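Local coordinates for protein VIN1 (PDB 6BFI) that probably binds actin filaments and may play a role in cell-cell adhesion, as a vinculin homolog of a sponge, at residues Q19-L24 with G114-M119; I202-S207 with D232-K237; A272-Q277 with L292-K297; L368-A373 with M500-A505. All blocks are in the same frame, centred on the assembly; numbering follows the deposited sequence.

Interaction 1. Residues Q19-L24 with G114-M119; sequences QQVGQL and GVINGM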
loop_
_atom_site.group_PDB
_atom_site.type_symbol
_atom_site.label_atom_id
_atom_site.label_comp_id
_atom_site.label_asym_id
_atom_site.label_seq_id
_atom_site.Cartn_x
_atom_site.Cartn_y
_atom_site.Cartn_z
ATOM N N GLN A 19 -24.460 -10.436 19.053
ATOM C CA GLN A 19 -25.071 -11.609 18.438
ATOM C C GLN A 19 -26.304 -12.057 19.223
ATOM O O GLN A 19 -27.358 -12.339 18.640
ATOM C CB GLN A 19 -24.036 -12.731 18.341
ATOM C CG GLN A 19 -24.331 -13.779 17.281
ATOM C CD GLN A 19 -25.233 -14.883 17.788
ATOM O OE1 GLN A 19 -25.468 -15.008 18.990
ATOM N NE2 GLN A 19 -25.744 -15.696 16.871
ATOM N N GLN A 20 -26.190 -12.108 20.554
ATOM C CA GLN A 20 -27.315 -12.526 21.388
ATOM C C GLN A 20 -28.484 -11.554 21.278
ATOM O O GLN A 20 -29.646 -11.972 21.194
ATOM C CB GLN A 20 -26.868 -12.654 22.845
ATOM C CG GLN A 20 -25.938 -13.818 23.126
ATOM C CD GLN A 20 -25.492 -13.865 24.576
ATOM O OE1 GLN A 20 -25.245 -12.830 25.195
ATOM N NE2 GLN A 20 -25.397 -15.069 25.127
ATOM N N VAL A 21 -28.196 -10.251 21.294
ATOM C CA VAL A 21 -29.251 -9.247 21.173
ATOM C C VAL A 21 -29.939 -9.365 19.819
ATOM O O VAL A 21 -31.176 -9.339 19.719
ATOM C CB VAL A 21 -28.666 -7.841 21.396
ATOM C CG1 VAL A 21 -29.528 -6.790 20.731
ATOM C CG2 VAL A 21 -28.524 -7.563 22.882
ATOM N N GLY A 22 -29.143 -9.496 18.755
ATOM C CA GLY A 22 -29.714 -9.744 17.444
ATOM C C GLY A 22 -30.626 -10.952 17.433
ATOM O O GLY A 22 -31.697 -10.927 16.820
ATOM N N GLN A 23 -30.228 -12.021 18.130
ATOM C CA GLN A 23 -31.100 -13.187 18.225
ATOM C C GLN A 23 -32.374 -12.880 19.003
ATOM O O GLN A 23 -33.424 -13.470 18.722
ATOM C CB GLN A 23 -30.356 -14.360 18.858
ATOM C CG GLN A 23 -29.367 -15.031 17.920
ATOM C CD GLN A 23 -29.095 -16.472 18.302
ATOM O OE1 GLN A 23 -29.370 -16.891 19.426
ATOM N NE2 GLN A 23 -28.562 -17.242 17.360
ATOM N N LEU A 24 -32.308 -11.966 19.977
ATOM C CA LEU A 24 -33.529 -11.540 20.658
ATOM C C LEU A 24 -34.485 -10.856 19.690
ATOM O O LEU A 24 -35.694 -11.125 19.701
ATOM C CB LEU A 24 -33.193 -10.609 21.823
ATOM C CG LEU A 24 -32.677 -11.277 23.095
ATOM C CD1 LEU A 24 -32.269 -10.229 24.122
ATOM C CD2 LEU A 24 -33.740 -12.207 23.661
ATOM N N GLY A 114 -28.875 -0.462 24.121
ATOM C CA GLY A 114 -28.227 0.109 25.286
ATOM C C GLY A 114 -27.177 -0.792 25.898
ATOM O O GLY A 114 -26.227 -0.303 26.513
ATOM N N VAL A 115 -27.335 -2.110 25.766
ATOM C CA VAL A 115 -26.294 -2.998 26.278
ATOM C C VAL A 115 -25.071 -2.964 25.368
ATOM O O VAL A 115 -23.928 -3.034 25.840
ATOM C CB VAL A 115 -26.834 -4.428 26.463
ATOM C CG1 VAL A 115 -27.879 -4.465 27.572
ATOM C CG2 VAL A 115 -27.404 -4.970 25.167
ATOM N N ILE A 116 -25.286 -2.836 24.057
ATOM C CA ILE A 116 -24.172 -2.757 23.118
ATOM C C ILE A 116 -23.411 -1.450 23.310
ATOM O O ILE A 116 -22.209 -1.445 23.609
ATOM C CB ILE A 116 -24.676 -2.902 21.672
ATOM C CG1 ILE A 116 -25.462 -4.204 21.507
ATOM C CG2 ILE A 116 -23.514 -2.859 20.694
ATOM C CD1 ILE A 116 -26.079 -4.374 20.132
ATOM N N ASN A 117 -24.106 -0.319 23.147
ATOM C CA ASN A 117 -23.450 0.975 23.316
ATOM C C ASN A 117 -22.905 1.134 24.731
ATOM O O ASN A 117 -21.809 1.675 24.927
ATOM C CB ASN A 117 -24.424 2.106 22.982
ATOM C CG ASN A 117 -24.755 2.174 21.502
ATOM O OD1 ASN A 117 -23.976 1.727 20.659
ATOM N ND2 ASN A 117 -25.910 2.742 21.179
ATOM N N GLY A 118 -23.648 0.648 25.726
ATOM C CA GLY A 118 -23.220 0.791 27.108
ATOM C C GLY A 118 -21.970 -0.006 27.427
ATOM O O GLY A 118 -21.060 0.495 28.095
ATOM N N MET A 119 -21.911 -1.261 26.972
ATOM C CA MET A 119 -20.679 -2.031 27.122
ATOM C C MET A 119 -19.523 -1.345 26.410
ATOM O O MET A 119 -18.408 -1.259 26.951
ATOM C CB MET A 119 -20.870 -3.451 26.589
ATOM C CG MET A 119 -21.595 -4.384 27.548
ATOM S SD MET A 119 -21.920 -6.009 26.831
ATOM C CE MET A 119 -21.181 -7.082 28.061
#

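Interaction 2. Residues I202-S207 with D232-K237; sequences IPILIS and DYVIQK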
loop_
_atom_site.group_PDB
_atom_site.type_symbol
_atom_site.label_atom_id
_atom_site.label_comp_id
_atom_site.label_asym_id
_atom_site.label_seq_id
_atom_site.Cartn_x
_atom_site.Cartn_y
_atom_site.Cartn_z
ATOM N N ILE A 202 17.976 7.157 17.766
ATOM C CA ILE A 202 18.627 7.520 19.033
ATOM C C ILE A 202 20.152 7.616 18.903
ATOM O O ILE A 202 20.729 8.683 19.207
ATOM C CB ILE A 202 18.231 6.545 20.156
ATOM C CG1 ILE A 202 16.754 6.716 20.507
ATOM C CG2 ILE A 202 19.104 6.761 21.383
ATOM C CD1 ILE A 202 16.391 8.137 20.862
ATOM N N PRO A 203 20.860 6.561 18.466
ATOM C CA PRO A 203 22.327 6.676 18.394
ATOM C C PRO A 203 22.795 7.697 17.374
ATOM O O PRO A 203 23.886 8.260 17.530
ATOM C CB PRO A 203 22.775 5.256 18.024
ATOM C CG PRO A 203 21.618 4.688 17.288
ATOM C CD PRO A 203 20.402 5.250 17.960
ATOM N N ILE A 204 22.000 7.958 16.334
ATOM C CA ILE A 204 22.333 9.034 15.407
ATOM C C ILE A 204 22.316 10.369 16.135
ATOM O O ILE A 204 23.191 11.221 15.931
ATOM C CB ILE A 204 21.365 9.033 14.210
ATOM C CG1 ILE A 204 21.133 7.609 13.706
ATOM C CG2 ILE A 204 21.897 9.916 13.094
ATOM C CD1 ILE A 204 22.393 6.861 13.359
ATOM N N LEU A 205 21.319 10.568 16.999
ATOM C CA LEU A 205 21.232 11.801 17.771
ATOM C C LEU A 205 22.445 11.966 18.675
ATOM O O LEU A 205 23.115 13.007 18.647
ATOM C CB LEU A 205 19.943 11.817 18.589
ATOM C CG LEU A 205 19.797 13.001 19.543
ATOM C CD1 LEU A 205 19.950 14.310 18.790
ATOM C CD2 LEU A 205 18.458 12.942 20.263
ATOM N N ILE A 206 22.756 10.943 19.482
ATOM C CA ILE A 206 23.890 11.095 20.391
ATOM C C ILE A 206 25.187 11.283 19.610
ATOM O O ILE A 206 26.087 12.014 20.050
ATOM C CB ILE A 206 23.977 9.908 21.373
ATOM C CG1 ILE A 206 24.382 8.621 20.655
ATOM C CG2 ILE A 206 22.657 9.726 22.107
ATOM C CD1 ILE A 206 24.730 7.484 21.591
ATOM N N SER A 207 25.293 10.667 18.429
ATOM C CA SER A 207 26.490 10.841 17.612
ATOM C C SER A 207 26.619 12.281 17.127
ATOM O O SER A 207 27.675 12.910 17.286
ATOM C CB SER A 207 26.461 9.870 16.433
ATOM O OG SER A 207 27.629 9.991 15.644
ATOM N N ASP A 232 19.896 19.004 15.003
ATOM C CA ASP A 232 18.504 19.445 15.060
ATOM C C ASP A 232 17.639 18.720 14.035
ATOM O O ASP A 232 16.427 18.580 14.238
ATOM C CB ASP A 232 18.421 20.957 14.854
ATOM C CG ASP A 232 19.196 21.729 15.907
ATOM O OD1 ASP A 232 19.510 21.140 16.962
ATOM O OD2 ASP A 232 19.488 22.924 15.681
ATOM N N TYR A 233 18.237 18.264 12.935
ATOM C CA TYR A 233 17.507 17.433 11.988
ATOM C C TYR A 233 17.105 16.115 12.633
ATOM O O TYR A 233 15.961 15.664 12.482
ATOM C CB TYR A 233 18.356 17.188 10.738
ATOM C CG TYR A 233 17.849 16.068 9.854
ATOM C CD1 TYR A 233 16.849 16.294 8.918
ATOM C CD2 TYR A 233 18.378 14.786 9.953
ATOM C CE1 TYR A 233 16.385 15.274 8.109
ATOM C CE2 TYR A 233 17.922 13.761 9.149
ATOM C CZ TYR A 233 16.923 14.010 8.228
ATOM O OH TYR A 233 16.462 12.990 7.423
ATOM N N VAL A 234 18.029 15.483 13.362
ATOM C CA VAL A 234 17.677 14.232 14.029
ATOM C C VAL A 234 16.654 14.484 15.133
ATOM O O VAL A 234 15.724 13.689 15.335
ATOM C CB VAL A 234 18.940 13.536 14.564
ATOM C CG1 VAL A 234 18.578 12.214 15.223
ATOM C CG2 VAL A 234 19.939 13.315 13.432
ATOM N N ILE A 235 16.796 15.599 15.854
ATOM C CA ILE A 235 15.824 15.944 16.889
ATOM C C ILE A 235 14.440 16.117 16.280
ATOM O O ILE A 235 13.432 15.700 16.865
ATOM C CB ILE A 235 16.267 17.209 17.645
ATOM C CG1 ILE A 235 17.640 17.000 18.279
ATOM C CG2 ILE A 235 15.244 17.580 18.711
ATOM C CD1 ILE A 235 18.198 18.234 18.955
ATOM N N GLN A 236 14.363 16.735 15.099
ATOM C CA GLN A 236 13.065 16.948 14.470
ATOM C C GLN A 236 12.487 15.643 13.937
ATOM O O GLN A 236 11.273 15.430 14.001
ATOM C CB GLN A 236 13.173 17.987 13.353
ATOM C CG GLN A 236 12.569 19.341 13.705
ATOM C CD GLN A 236 11.072 19.271 13.966
ATOM O OE1 GLN A 236 10.394 18.344 13.524
ATOM N NE2 GLN A 236 10.550 20.257 14.691
ATOM N N LYS A 237 13.334 14.759 13.403
ATOM C CA LYS A 237 12.841 13.459 12.960
ATOM C C LYS A 237 12.250 12.676 14.129
ATOM O O LYS A 237 11.158 12.099 14.020
ATOM C CB LYS A 237 13.963 12.670 12.280
ATOM C CG LYS A 237 13.526 11.293 11.805
ATOM C CD LYS A 237 14.597 10.593 10.977
ATOM C CE LYS A 237 14.725 11.195 9.587
ATOM N NZ LYS A 237 15.680 10.428 8.731
#

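Interaction 3. Residues A272-Q277 with L292-K297; sequences AHMFHQ and LDAVRK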
loop_
_atom_site.group_PDB
_atom_site.type_symbol
_atom_site.label_atom_id
_atom_site.label_comp_id
_atom_site.label_asym_id
_atom_site.label_seq_id
_atom_site.Cartn_x
_atom_site.Cartn_y
_atom_site.Cartn_z
ATOM N N ALA A 272 -3.848 2.061 -15.872
ATOM C CA ALA A 272 -3.729 0.758 -16.518
ATOM C C ALA A 272 -5.100 0.162 -16.808
ATOM O O ALA A 272 -5.345 -0.355 -17.907
ATOM C CB ALA A 272 -2.909 -0.187 -15.641
ATOM N N HIS A 273 -6.011 0.237 -15.834
ATOM C CA HIS A 273 -7.351 -0.301 -16.035
ATOM C C HIS A 273 -8.078 0.434 -17.152
ATOM O O HIS A 273 -8.815 -0.179 -17.930
ATOM C CB HIS A 273 -8.147 -0.224 -14.732
ATOM C CG HIS A 273 -9.439 -0.975 -14.771
ATOM N ND1 HIS A 273 -10.647 -0.364 -15.030
ATOM C CD2 HIS A 273 -9.714 -2.288 -14.587
ATOM C CE1 HIS A 273 -11.611 -1.268 -14.998
ATOM N NE2 HIS A 273 -11.070 -2.444 -14.733
ATOM N N MET A 274 -7.875 1.749 -17.255
ATOM C CA MET A 274 -8.490 2.509 -18.339
ATOM C C MET A 274 -7.915 2.099 -19.691
ATOM O O MET A 274 -8.658 1.956 -20.672
ATOM C CB MET A 274 -8.304 4.007 -18.093
ATOM C CG MET A 274 -8.969 4.903 -19.124
ATOM S SD MET A 274 -8.752 6.656 -18.754
ATOM C CE MET A 274 -9.814 6.833 -17.322
ATOM N N PHE A 275 -6.594 1.906 -19.762
ATOM C CA PHE A 275 -5.970 1.373 -20.969
ATOM C C PHE A 275 -6.617 0.055 -21.381
ATOM O O PHE A 275 -6.992 -0.133 -22.544
ATOM C CB PHE A 275 -4.469 1.175 -20.739
ATOM C CG PHE A 275 -3.616 2.319 -21.216
ATOM C CD1 PHE A 275 -3.377 3.416 -20.400
ATOM C CD2 PHE A 275 -3.037 2.290 -22.474
ATOM C CE1 PHE A 275 -2.586 4.465 -20.838
ATOM C CE2 PHE A 275 -2.247 3.337 -22.916
ATOM C CZ PHE A 275 -2.022 4.423 -22.099
ATOM N N HIS A 276 -6.766 -0.865 -20.426
ATOM C CA HIS A 276 -7.270 -2.195 -20.753
ATOM C C HIS A 276 -8.742 -2.152 -21.146
ATOM O O HIS A 276 -9.170 -2.881 -22.049
ATOM C CB HIS A 276 -7.049 -3.135 -19.568
ATOM C CG HIS A 276 -5.624 -3.201 -19.112
ATOM N ND1 HIS A 276 -5.245 -3.826 -17.943
ATOM C CD2 HIS A 276 -4.485 -2.722 -19.668
ATOM C CE1 HIS A 276 -3.935 -3.728 -17.798
ATOM N NE2 HIS A 276 -3.450 -3.063 -18.831
ATOM N N GLN A 277 -9.530 -1.307 -20.479
ATOM C CA GLN A 277 -10.937 -1.160 -20.832
ATOM C C GLN A 277 -11.095 -0.566 -22.225
ATOM O O GLN A 277 -11.987 -0.969 -22.983
ATOM C CB GLN A 277 -11.646 -0.289 -19.794
ATOM C CG GLN A 277 -11.820 -0.951 -18.441
ATOM C CD GLN A 277 -13.072 -1.803 -18.365
ATOM O OE1 GLN A 277 -14.173 -1.329 -18.645
ATOM N NE2 GLN A 277 -12.909 -3.066 -17.990
ATOM N N LEU A 292 -13.988 6.474 -26.938
ATOM C CA LEU A 292 -13.038 7.399 -27.550
ATOM C C LEU A 292 -12.499 8.405 -26.540
ATOM O O LEU A 292 -11.335 8.811 -26.638
ATOM C CB LEU A 292 -13.684 8.119 -28.733
ATOM C CG LEU A 292 -14.056 7.228 -29.920
ATOM C CD1 LEU A 292 -14.393 8.068 -31.145
ATOM C CD2 LEU A 292 -12.941 6.239 -30.230
ATOM N N ASP A 293 -13.316 8.817 -25.568
ATOM C CA ASP A 293 -12.810 9.685 -24.508
ATOM C C ASP A 293 -11.727 8.979 -23.701
ATOM O O ASP A 293 -10.670 9.559 -23.416
ATOM C CB ASP A 293 -13.956 10.138 -23.601
ATOM C CG ASP A 293 -14.848 11.176 -24.259
ATOM O OD1 ASP A 293 -14.363 11.890 -25.163
ATOM O OD2 ASP A 293 -16.034 11.278 -23.874
ATOM N N ALA A 294 -11.968 7.717 -23.332
ATOM C CA ALA A 294 -10.946 6.958 -22.616
ATOM C C ALA A 294 -9.675 6.811 -23.451
ATOM O O ALA A 294 -8.559 6.936 -22.928
ATOM C CB ALA A 294 -11.494 5.587 -22.220
ATOM N N VAL A 295 -9.827 6.552 -24.753
ATOM C CA VAL A 295 -8.668 6.441 -25.637
ATOM C C VAL A 295 -7.884 7.745 -25.654
ATOM O O VAL A 295 -6.646 7.745 -25.611
ATOM C CB VAL A 295 -9.114 6.030 -27.054
ATOM C CG1 VAL A 295 -7.941 6.088 -28.019
ATOM C CG2 VAL A 295 -9.725 4.639 -27.040
ATOM N N ARG A 296 -8.588 8.879 -25.707
ATOM C CA ARG A 296 -7.905 10.168 -25.707
ATOM C C ARG A 296 -7.178 10.407 -24.388
ATOM O O ARG A 296 -6.088 10.993 -24.372
ATOM C CB ARG A 296 -8.900 11.291 -25.999
ATOM C CG ARG A 296 -9.353 11.323 -27.455
ATOM C CD ARG A 296 -10.211 12.538 -27.777
ATOM N NE ARG A 296 -10.253 12.795 -29.215
ATOM C CZ ARG A 296 -11.136 12.255 -30.050
ATOM N NH1 ARG A 296 -12.062 11.422 -29.595
ATOM N NH2 ARG A 296 -11.092 12.547 -31.343
ATOM N N LYS A 297 -7.755 9.948 -23.273
ATOM C CA LYS A 297 -7.035 10.015 -22.004
ATOM C C LYS A 297 -5.763 9.174 -22.052
ATOM O O LYS A 297 -4.719 9.581 -21.524
ATOM C CB LYS A 297 -7.933 9.560 -20.853
ATOM C CG LYS A 297 -9.159 10.426 -20.634
ATOM C CD LYS A 297 -9.812 10.116 -19.296
ATOM C CE LYS A 297 -11.189 10.750 -19.191
ATOM N NZ LYS A 297 -11.165 12.212 -19.466
#

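Interaction 4. Residues L368-A373 with M500-A505; sequences LAERVA and MKVSEA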
loop_
_atom_site.group_PDB
_atom_site.type_symbol
_atom_site.label_atom_id
_atom_site.label_comp_id
_atom_site.label_asym_id
_atom_site.label_seq_id
_atom_site.Cartn_x
_atom_site.Cartn_y
_atom_site.Cartn_z
ATOM N N LEU A 368 9.641 3.933 -19.095
ATOM C CA LEU A 368 9.922 3.896 -17.662
ATOM C C LEU A 368 11.133 3.021 -17.360
ATOM O O LEU A 368 12.001 3.398 -16.559
ATOM C CB LEU A 368 8.695 3.407 -16.891
ATOM C CG LEU A 368 7.778 4.509 -16.358
ATOM C CD1 LEU A 368 7.235 5.366 -17.493
ATOM C CD2 LEU A 368 6.645 3.911 -15.534
ATOM N N ALA A 369 11.216 1.851 -18.000
ATOM C CA ALA A 369 12.387 0.999 -17.821
ATOM C C ALA A 369 13.661 1.693 -18.284
ATOM O O ALA A 369 14.741 1.434 -17.742
ATOM C CB ALA A 369 12.199 -0.321 -18.567
ATOM N N GLU A 370 13.556 2.580 -19.278
ATOM C CA GLU A 370 14.730 3.315 -19.738
ATOM C C GLU A 370 15.145 4.375 -18.725
ATOM O O GLU A 370 16.339 4.536 -18.439
ATOM C CB GLU A 370 14.450 3.947 -21.101
ATOM C CG GLU A 370 15.694 4.185 -21.939
ATOM C CD GLU A 370 15.415 4.999 -23.187
ATOM O OE1 GLU A 370 14.494 5.842 -23.153
ATOM O OE2 GLU A 370 16.117 4.797 -24.200
ATOM N N ARG A 371 14.173 5.108 -18.171
ATOM C CA ARG A 371 14.478 6.048 -17.096
ATOM C C ARG A 371 15.167 5.345 -15.935
ATOM O O ARG A 371 16.140 5.864 -15.375
ATOM C CB ARG A 371 13.202 6.738 -16.616
ATOM C CG ARG A 371 12.844 8.003 -17.383
ATOM C CD ARG A 371 13.759 9.163 -17.014
ATOM N NE ARG A 371 13.594 9.571 -15.622
ATOM C CZ ARG A 371 12.715 10.477 -15.203
ATOM N NH1 ARG A 371 11.914 11.079 -16.074
ATOM N NH2 ARG A 371 12.636 10.782 -13.913
ATOM N N VAL A 372 14.683 4.158 -15.565
ATOM C CA VAL A 372 15.322 3.420 -14.479
ATOM C C VAL A 372 16.728 2.987 -14.879
ATOM O O VAL A 372 17.673 3.094 -14.087
ATOM C CB VAL A 372 14.451 2.224 -14.063
ATOM C CG1 VAL A 372 15.178 1.364 -13.043
ATOM C CG2 VAL A 372 13.133 2.721 -13.507
ATOM N N ALA A 373 16.894 2.501 -16.113
ATOM C CA ALA A 373 18.214 2.078 -16.570
ATOM C C ALA A 373 19.214 3.229 -16.560
ATOM O O ALA A 373 20.412 3.007 -16.352
ATOM C CB ALA A 373 18.121 1.473 -17.969
ATOM N N MET A 500 15.738 -5.581 -19.273
ATOM C CA MET A 500 16.781 -6.427 -19.844
ATOM C C MET A 500 17.031 -6.099 -21.309
ATOM O O MET A 500 18.175 -6.184 -21.772
ATOM C CB MET A 500 16.415 -7.902 -19.681
ATOM C CG MET A 500 16.293 -8.352 -18.233
ATOM S SD MET A 500 17.723 -7.881 -17.235
ATOM C CE MET A 500 17.226 -8.476 -15.618
ATOM N N LYS A 501 15.988 -5.722 -22.054
ATOM C CA LYS A 501 16.186 -5.327 -23.446
ATOM C C LYS A 501 16.949 -4.010 -23.536
ATOM O O LYS A 501 17.965 -3.915 -24.235
ATOM C CB LYS A 501 14.839 -5.214 -24.163
ATOM C CG LYS A 501 14.204 -6.547 -24.538
ATOM C CD LYS A 501 12.861 -6.340 -25.231
ATOM C CE LYS A 501 12.287 -7.656 -25.737
ATOM N NZ LYS A 501 10.922 -7.483 -26.310
ATOM N N VAL A 502 16.468 -2.979 -22.834
ATOM C CA VAL A 502 17.126 -1.676 -22.872
ATOM C C VAL A 502 18.570 -1.792 -22.400
ATOM O O VAL A 502 19.491 -1.255 -23.032
ATOM C CB VAL A 502 16.327 -0.658 -22.035
ATOM C CG1 VAL A 502 17.051 0.674 -21.981
ATOM C CG2 VAL A 502 14.930 -0.480 -22.612
ATOM N N SER A 503 18.792 -2.510 -21.296
ATOM C CA SER A 503 20.148 -2.715 -20.798
ATOM C C SER A 503 20.995 -3.519 -21.777
ATOM O O SER A 503 22.201 -3.275 -21.892
ATOM C CB SER A 503 20.110 -3.416 -19.440
ATOM O OG SER A 503 19.435 -2.628 -18.476
ATOM N N GLU A 504 20.392 -4.472 -22.489
ATOM C CA GLU A 504 21.143 -5.235 -23.479
ATOM C C GLU A 504 21.604 -4.339 -24.621
ATOM O O GLU A 504 22.754 -4.427 -25.067
ATOM C CB GLU A 504 20.289 -6.390 -24.008
ATOM C CG GLU A 504 21.035 -7.394 -24.880
ATOM C CD GLU A 504 20.116 -8.455 -25.464
ATOM O OE1 GLU A 504 18.881 -8.297 -25.355
ATOM O OE2 GLU A 504 20.624 -9.445 -26.034
ATOM N N ALA A 505 20.722 -3.455 -25.096
ATOM C CA ALA A 505 21.086 -2.561 -26.192
ATOM C C ALA A 505 22.142 -1.553 -25.752
ATOM O O ALA A 505 23.161 -1.367 -26.432
ATOM C CB ALA A 505 19.843 -1.846 -26.719
#

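Interaction 1. Residues Q19-L24 with G114-M119
Val-21 faces Val-115 and Ile-116, and these three buried side chains make up the whole contact between the two segments. Together they cover a small area, 98 Å² with both sides summed. Helix 8-32 and helix 102-145 run in roughly opposite directions here. On the first helix Val-21 is the one residue of its segment that touches the other. Its CA lies 8.5 Å from the CA of Ile-116, so the backbones stay well apart and methyl groups fill the space between them. The two methyls of Val-21 go to different partners. CG2 of Val-21 lies 3.6 Å from CG2 of Val-115, which is normal van der Waals packing, and the two side chains cross at a slant. The rotation of Val-21, chi1 156°, splits its methyls in this way: CG2 is turned to Val-115 and CG1 to Ile-116. CG1 of Val-21 makes the looser touch, 4.3 Å from CD1 of Ile-116. That CD1 reaches across because the isoleucine chain is extended at chi2, 176°. The arrangement is that of core packing in an all-helical bundle of the vinculin family. Helix 763-778, from the C-terminal part of the chain, closes over the same spot: Thr-775 touches both Val-21 and Ile-116, and Val-776 also reaches Ile-116. This is consistent with the head-to-tail packing of closed vinculin. On the partner helix, Val-115 also touches Ala-84 of helix 68-97.

Interaction 2. Residues I202-S207 with D232-K237
Val-234 and Ile-235 carry the second helix's side of this contact, packing on Ile-204 and Leu-205. Just before them, Tyr-233 looks to another neighbour. Tyr-233 OH accepts a bond from Lys-237 NZ one turn on, at 3.0 Å, and is also hydrogen-bonded to Asp-447. Val-234 then divides its methyls between two residues. CG1 of Val-234, anti to the backbone N with chi1 -178°, lies 3.7 Å from CB of Leu-205 and equally far from the backbone N of Leu-205. CG2 of Val-234 meets CG2 of Ile-204 at 3.9 Å, the two side chains crossing at about a right angle. Tyr-471 of helix 466-493 touches both Val-234 and Ile-204. Ile-235 follows and makes the other close touch: CG1 of Ile-235 lies 3.6 Å from CD1 of Leu-205. Leu-205 CG is anti to its own nitrogen (chi1 174°), and chi2 then turns CD1 to Ile-235. The first helix is kinked at Pro-203 and Ile-204, whose nitrogens lack bonds to the preceding turn. The segment axes come within 9.1 Å and run nearly antiparallel, at 153°. Helices 185-215 and 224-249 are successive in the chain, so this is the apolar seam of an antiparallel helical hairpin within the vinculin fold.

Interaction 3. Residues A272-Q277 with L292-K297
Met-274 lies across Ala-294 and Lys-297, and it is the sole residue of its segment in close contact. The tightest touches are at the solvent margin, around the sulfur. SD of Met-274 is 3.7 Å from both CB and CD of Lys-297, and CE of Met-274 is 3.8 Å from CD of Lys-297. The thioether crosses the lysine chain at a slant, SD against CB and CD. Met-274 is straight as far as SD and bends at chi3, -71°, which brings its methyl to CD of Lys-297. Lys-297 is exposed, and its ammonium end turns off from the methionine. The inner part is looser: CG of Met-274 stands 4.1 Å from CB of Ala-294. With an alanine here the thioether is gone, which would probably strip CB and CD of Lys-297 of their apolar cover and leave Ala-294 without its neighbour. The better buried side belongs to other residues. Phe-275 packs on Leu-357 and Ile-364 of helix 344-375, and Val-295 on Leu-329 of helix 312-338. Helices 268-283 and 289-306 follow one another in the chain, and the contact is the outer, partly solvent-lined seam of a helical hairpin.

Interaction 4. Residues L368-A373 with M500-A505
Val-502 packs against Glu-370 and Ala-373, and Ser-503 adds a light touch on Ala-373. Apolar contacts come first. CG1 of Val-502 does all the close touching by the valine. CG1 of Val-502 lies 3.8 Å from CG of Glu-370 and 4.2 Å from CA of Glu-370. At the next turn CG1 of Val-502 stands 4.2 Å from CB of Ala-373. The methyl thus sits over the glutamate stem and beside the alanine. The rotation of Val-502, chi1 176°, turns CG1 onto these two residues. The glutamate and valine side chains cross at about a right angle. CB of Ala-373 also lies 4.3 Å from OG of Ser-503, a loose touch of a methyl on a hydroxyl. The polar groups are matched elsewhere. Ser-503 OG is bonded to the carbonyl O of Phe-499, one turn back on its own helix. Glu-370 is extended beyond CG, and its OE1 is hydrogen-bonded to Thr-314, with a weak bond from OE2 to Thr-311. As for geometry, the segment axes approach to 9.3 Å at an angle of 52°, far from the antiparallel line of a hairpin. Helix 344-375 and helix 496-519 are distant in the chain, and this is an oblique helix-helix crossing in the all-helical vinculin fold. Between these two segments the contact is mainly apolar packing. The glutamate serves it through its stem, while its carboxylate is held by the threonines outside the crossing, firmly by one and weakly by the other.

In the fold
Along the chain the four interactions come in series, from interaction 1 to interaction 4. Each joins two helices, and none shares a residue with another. Interactions 2 and 3 are each between successive helices, while interactions 1 and 4 bring together helices distant in sequence. The centres of interactions 3 and 4 are about 26 Å apart, and helix 344-375, which carries one side of interaction 4, also packs on Phe-275 beside interaction 3. Interactions 1 and 4 are farthest apart, about 61 Å between centres, on opposite sides of the chain's centre. Apolar helix-helix contacts of different geometry thus recur through the extended, all-helical vinculin fold.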